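Local coordinates for hypothetical protein (Shewanella oneidensis, PDB 2OTM), which is of unknown function but belongs to the YjgF-like family and is a putative endoribonuclease, three copies of which assemble into a trimer, at residues I93-V102 with R129-M140. Residues are numbered along the deposited sequence; the frame is centred on the assembly and turned at random.
With ACT (acetate ion), chain I.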
loop_
_atom_site.group_PDB
_atom_site.type_symbol
_atom_site.label_atom_id
_atom_site.label_comp_id
_atom_site.label_asym_id
_atom_site.label_seq_id
_atom_site.Cartn_x
_atom_site.Cartn_y
_atom_site.Cartn_z
ATOM N N ILE B 93 6.048 10.517 -12.630
ATOM C CA ILE B 93 6.150 9.581 -11.525
ATOM C C ILE B 93 5.139 10.086 -10.536
ATOM O O ILE B 93 5.427 11.045 -9.819
ATOM C CB ILE B 93 7.526 9.613 -10.828
ATOM C CG1 ILE B 93 8.683 9.425 -11.821
ATOM C CG2 ILE B 93 7.560 8.536 -9.710
ATOM C CD1 ILE B 93 8.757 8.098 -12.361
ATOM N N TYR B 94 3.930 9.534 -10.567
ATOM C CA TYR B 94 2.823 10.117 -9.810
ATOM C C TYR B 94 2.757 9.644 -8.355
ATOM O O TYR B 94 2.047 10.251 -7.542
ATOM C CB TYR B 94 1.461 9.874 -10.480
ATOM C CG TYR B 94 1.073 8.439 -10.659
ATOM C CD1 TYR B 94 0.389 7.765 -9.666
ATOM C CD2 TYR B 94 1.369 7.751 -11.833
ATOM C CE1 TYR B 94 0.008 6.452 -9.818
ATOM C CE2 TYR B 94 1.002 6.393 -11.978
ATOM C CZ TYR B 94 0.303 5.783 -10.973
ATOM O OH TYR B 94 -0.084 4.497 -11.071
ATOM N N ARG B 95 3.468 8.562 -8.032
ATOM C CA ARG B 95 3.390 7.990 -6.687
ATOM C C ARG B 95 4.684 7.298 -6.286
ATOM O O ARG B 95 5.299 6.584 -7.078
ATOM C CB ARG B 95 2.248 6.989 -6.646
ATOM C CG ARG B 95 1.979 6.322 -5.312
ATOM C CD ARG B 95 1.168 7.209 -4.488
ATOM N NE ARG B 95 0.339 6.512 -3.523
ATOM C CZ ARG B 95 -0.610 7.123 -2.816
ATOM N NH1 ARG B 95 -0.805 8.414 -2.974
ATOM N NH2 ARG B 95 -1.350 6.452 -1.953
ATOM N N LEU B 96 5.107 7.570 -5.052
ATOM C CA LEU B 96 6.227 6.907 -4.387
ATOM C C LEU B 96 5.650 6.216 -3.162
ATOM O O LEU B 96 4.908 6.844 -2.424
ATOM C CB LEU B 96 7.224 7.951 -3.910
ATOM C CG LEU B 96 8.226 7.592 -2.807
ATOM C CD1 LEU B 96 9.145 6.463 -3.317
ATOM C CD2 LEU B 96 9.004 8.853 -2.346
ATOM N N GLU B 97 5.975 4.937 -2.939
ATOM C CA GLU B 97 5.572 4.248 -1.704
ATOM C C GLU B 97 6.837 3.631 -1.111
ATOM O O GLU B 97 7.535 2.865 -1.765
ATOM C CB GLU B 97 4.412 3.252 -1.923
ATOM C CG GLU B 97 3.178 3.943 -2.584
ATOM C CD GLU B 97 1.957 3.085 -2.832
ATOM O OE1 GLU B 97 1.972 1.840 -2.645
ATOM O OE2 GLU B 97 0.942 3.689 -3.247
ATOM N N GLY B 98 7.143 4.002 0.128
ATOM C CA GLY B 98 8.371 3.590 0.794
ATOM C C GLY B 98 8.122 2.937 2.130
ATOM O O GLY B 98 7.231 3.363 2.863
ATOM N N VAL B 99 8.933 1.930 2.440
ATOM C CA VAL B 99 8.910 1.215 3.695
ATOM C C VAL B 99 10.291 1.313 4.324
ATOM O O VAL B 99 11.314 1.117 3.628
ATOM C CB VAL B 99 8.633 -0.307 3.513
ATOM C CG1 VAL B 99 8.382 -0.953 4.851
ATOM C CG2 VAL B 99 7.457 -0.572 2.568
ATOM N N LEU B 100 10.314 1.579 5.619
ATOM C CA LEU B 100 11.544 1.604 6.406
ATOM C C LEU B 100 11.411 0.771 7.641
ATOM O O LEU B 100 10.334 0.677 8.214
ATOM C CB LEU B 100 11.908 3.042 6.814
ATOM C CG LEU B 100 12.280 3.983 5.648
ATOM C CD1 LEU B 100 11.127 4.872 5.250
ATOM C CD2 LEU B 100 13.483 4.837 5.974
ATOM N N ASN B 101 12.527 0.209 8.099
ATOM C CA ASN B 101 12.572 -0.390 9.433
ATOM C C ASN B 101 13.092 0.687 10.378
ATOM O O ASN B 101 14.201 1.196 10.163
ATOM C CB ASN B 101 13.512 -1.600 9.461
ATOM C CG ASN B 101 13.447 -2.345 10.780
ATOM O OD1 ASN B 101 12.752 -1.921 11.722
ATOM N ND2 ASN B 101 14.174 -3.442 10.866
ATOM N N VAL B 102 12.269 1.060 11.383
ATOM C CA VAL B 102 12.525 2.245 12.213
ATOM C C VAL B 102 12.388 1.854 13.688
ATOM O O VAL B 102 11.435 1.194 14.095
ATOM C CB VAL B 102 11.544 3.421 11.843
ATOM C CG1 VAL B 102 11.842 4.682 12.656
ATOM C CG2 VAL B 102 11.635 3.730 10.352
ATOM N N ARG B 129 6.994 15.191 -9.654
ATOM C CA ARG B 129 6.095 15.591 -8.559
ATOM C C ARG B 129 5.136 14.462 -8.278
ATOM O O ARG B 129 4.418 14.033 -9.176
ATOM C CB ARG B 129 5.307 16.837 -8.941
ATOM C CG ARG B 129 6.160 18.065 -9.164
ATOM C CD ARG B 129 5.309 19.224 -9.647
ATOM N NE ARG B 129 4.636 19.908 -8.547
ATOM C CZ ARG B 129 3.807 20.944 -8.698
ATOM N NH1 ARG B 129 3.544 21.426 -9.908
ATOM N NH2 ARG B 129 3.248 21.503 -7.631
ATOM N N HIS B 130 5.113 13.995 -7.040
ATOM C CA HIS B 130 4.415 12.777 -6.690
ATOM C C HIS B 130 3.734 12.909 -5.356
ATOM O O HIS B 130 4.210 13.688 -4.518
ATOM C CB HIS B 130 5.418 11.649 -6.549
ATOM C CG HIS B 130 6.540 11.959 -5.606
ATOM N ND1 HIS B 130 7.649 12.683 -5.990
ATOM C CD2 HIS B 130 6.729 11.645 -4.301
ATOM C CE1 HIS B 130 8.456 12.820 -4.955
ATOM N NE2 HIS B 130 7.933 12.179 -3.923
ATOM N N SER B 131 2.630 12.170 -5.174
ATOM C CA SER B 131 2.092 11.877 -3.850
ATOM C C SER B 131 2.911 10.734 -3.281
ATOM O O SER B 131 3.688 10.097 -3.991
ATOM C CB SER B 131 0.594 11.514 -3.868
ATOM O OG SER B 131 0.300 10.400 -4.708
ATOM N N ARG B 132 2.757 10.459 -1.989
ATOM C CA ARG B 132 3.518 9.370 -1.414
ATOM C C ARG B 132 2.850 8.740 -0.214
ATOM O O ARG B 132 1.978 9.371 0.437
ATOM C CB ARG B 132 4.961 9.814 -1.094
ATOM C CG ARG B 132 5.232 10.276 0.307
ATOM C CD ARG B 132 6.708 10.668 0.441
ATOM N NE ARG B 132 6.969 11.058 1.808
ATOM C CZ ARG B 132 8.051 11.687 2.247
ATOM N NH1 ARG B 132 9.043 12.009 1.436
ATOM N NH2 ARG B 132 8.129 11.970 3.531
HETATM N N MSE B 133 3.225 7.474 -0.002
HETATM C CA MSE B 133 2.853 6.695 1.178
HETATM C C MSE B 133 4.118 6.304 1.899
HETATM O O MSE B 133 5.181 6.073 1.296
HETATM C CB MSE B 133 2.093 5.412 0.787
HETATM C CG MSE B 133 0.886 5.625 -0.071
HETATM SE SE MSE B 133 -0.203 3.954 -0.173
HETATM C CE MSE B 133 -1.049 3.912 1.549
ATOM N N ILE B 134 4.021 6.201 3.218
ATOM C CA ILE B 134 5.173 5.803 3.994
ATOM C C ILE B 134 4.704 4.785 5.029
ATOM O O ILE B 134 3.607 4.920 5.589
ATOM C CB ILE B 134 5.826 7.015 4.699
ATOM C CG1 ILE B 134 7.150 6.589 5.299
ATOM C CG2 ILE B 134 4.863 7.572 5.803
ATOM C CD1 ILE B 134 8.102 7.763 5.670
ATOM N N TRP B 135 5.512 3.739 5.231
ATOM C CA TRP B 135 5.229 2.736 6.271
ATOM C C TRP B 135 6.513 2.398 7.018
ATOM O O TRP B 135 7.597 2.555 6.483
ATOM C CB TRP B 135 4.734 1.398 5.686
ATOM C CG TRP B 135 3.452 1.412 4.897
ATOM C CD1 TRP B 135 2.166 1.366 5.356
ATOM C CD2 TRP B 135 3.372 1.457 3.485
ATOM N NE1 TRP B 135 1.270 1.356 4.293
ATOM C CE2 TRP B 135 1.994 1.423 3.133
ATOM C CE3 TRP B 135 4.332 1.527 2.482
ATOM C CZ2 TRP B 135 1.574 1.416 1.825
ATOM C CZ3 TRP B 135 3.915 1.527 1.181
ATOM C CH2 TRP B 135 2.540 1.482 0.858
ATOM N N THR B 136 6.356 1.963 8.272
ATOM C CA THR B 136 7.412 1.305 8.950
ATOM C C THR B 136 7.001 -0.135 9.157
ATOM O O THR B 136 5.849 -0.425 9.539
ATOM C CB THR B 136 7.773 1.976 10.301
ATOM O OG1 THR B 136 6.628 1.973 11.154
ATOM C CG2 THR B 136 8.230 3.424 10.059
ATOM N N ASN B 137 7.944 -1.044 8.969
ATOM C CA ASN B 137 7.687 -2.463 9.223
ATOM C C ASN B 137 8.804 -3.021 10.082
ATOM O O ASN B 137 9.964 -2.590 9.954
ATOM C CB ASN B 137 7.703 -3.278 7.926
ATOM C CG ASN B 137 6.494 -3.067 7.009
ATOM O OD1 ASN B 137 6.485 -3.666 5.926
ATOM N ND2 ASN B 137 5.491 -2.243 7.395
ATOM N N PRO B 138 8.484 -3.975 10.968
ATOM C CA PRO B 138 9.497 -4.461 11.917
ATOM C C PRO B 138 10.522 -5.401 11.316
ATOM O O PRO B 138 11.637 -5.555 11.867
ATOM C CB PRO B 138 8.674 -5.196 12.957
ATOM C CG PRO B 138 7.419 -5.562 12.277
ATOM C CD PRO B 138 7.177 -4.581 11.194
ATOM N N VAL B 139 10.148 -6.060 10.231
ATOM C CA VAL B 139 11.021 -7.072 9.599
ATOM C C VAL B 139 11.012 -6.798 8.109
ATOM O O VAL B 139 9.943 -6.596 7.520
ATOM C CB VAL B 139 10.520 -8.547 9.889
ATOM C CG1 VAL B 139 11.392 -9.545 9.111
ATOM C CG2 VAL B 139 10.492 -8.847 11.399
HETATM N N MSE B 140 12.182 -6.815 7.503
HETATM C CA MSE B 140 12.339 -6.440 6.095
HETATM C C MSE B 140 12.996 -7.548 5.289
HETATM O O MSE B 140 13.855 -8.246 5.805
HETATM C CB MSE B 140 13.213 -5.172 5.980
HETATM C CG MSE B 140 12.705 -3.991 6.711
HETATM SE SE MSE B 140 11.149 -3.202 5.857
HETATM C CE MSE B 140 12.097 -2.291 4.406
HETATM C C ACT I . 4.821 11.169 4.887
HETATM O O ACT I . 4.698 10.694 3.708
HETATM O OXT ACT I . 5.976 11.508 5.270
HETATM C CH3 ACT I . 3.661 11.343 5.832
HETATM O O HOH W 1 12.037 -4.152 14.050
#
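Arg95 reaches across to the neighbouring strand and lays its guanidinium beside Ser131 and Met133, a selenomethionine here. With CG anti to the backbone N (chi1 -178°) and the chain bent at chi2 (82°), the group turns its edge to two acceptors. Arg95 NH1 gives an in-plane bond to Ser131 OG (2.9 Å). Arg95 NE gives a nearly straight one to the anti lone pair of Glu97 OE2 (2.9 Å), a salt bridge. Met133 CG lies over one guanidinium face, its SE 3.3 Å from Glu97 OE2. The Glu97 carboxylate stands almost upright to the Trp135 ring, planes 80° apart, OE1 meeting CH2 at the ring edge (3.6 Å); a calcium ion lies about 4 Å from the Glu97 side chain. Farther along, Val99 CG2 packs obliquely on Trp135 CE3, while its CG1 touches Met140 SE (3.7 Å). On the opposite face, turned to helix 109-124, Leu96 runs alongside His130 and Arg132; Arg132 clasps an acetate, probably from the crystallisation liquor, through NE and NH2, with Asp114 as a second anionic partner. Parallel-strand hydrogen bonds, from Tyr94 O with Ser131 N to Leu100 O with Asn137 N, close this beta-alpha-beta unit. Shortening Arg95 to an alanine would probably leave Glu97 without its in-strand countercharge and Ser131 OG without that donor. Ser131 OG hydrogen-bonds Ser31 OG, and Arg95 NH1 the Thr39 carbonyl, both of the second subunit; Trp135 meets its counterpart in the third subunit, the rings edge-to-face. Arg95, Glu97 and Trp135 thus turn charge pairing and ring contacts toward neighbouring subunits, and Leu96, His130 and Arg132 tie the strands to helix 109-124.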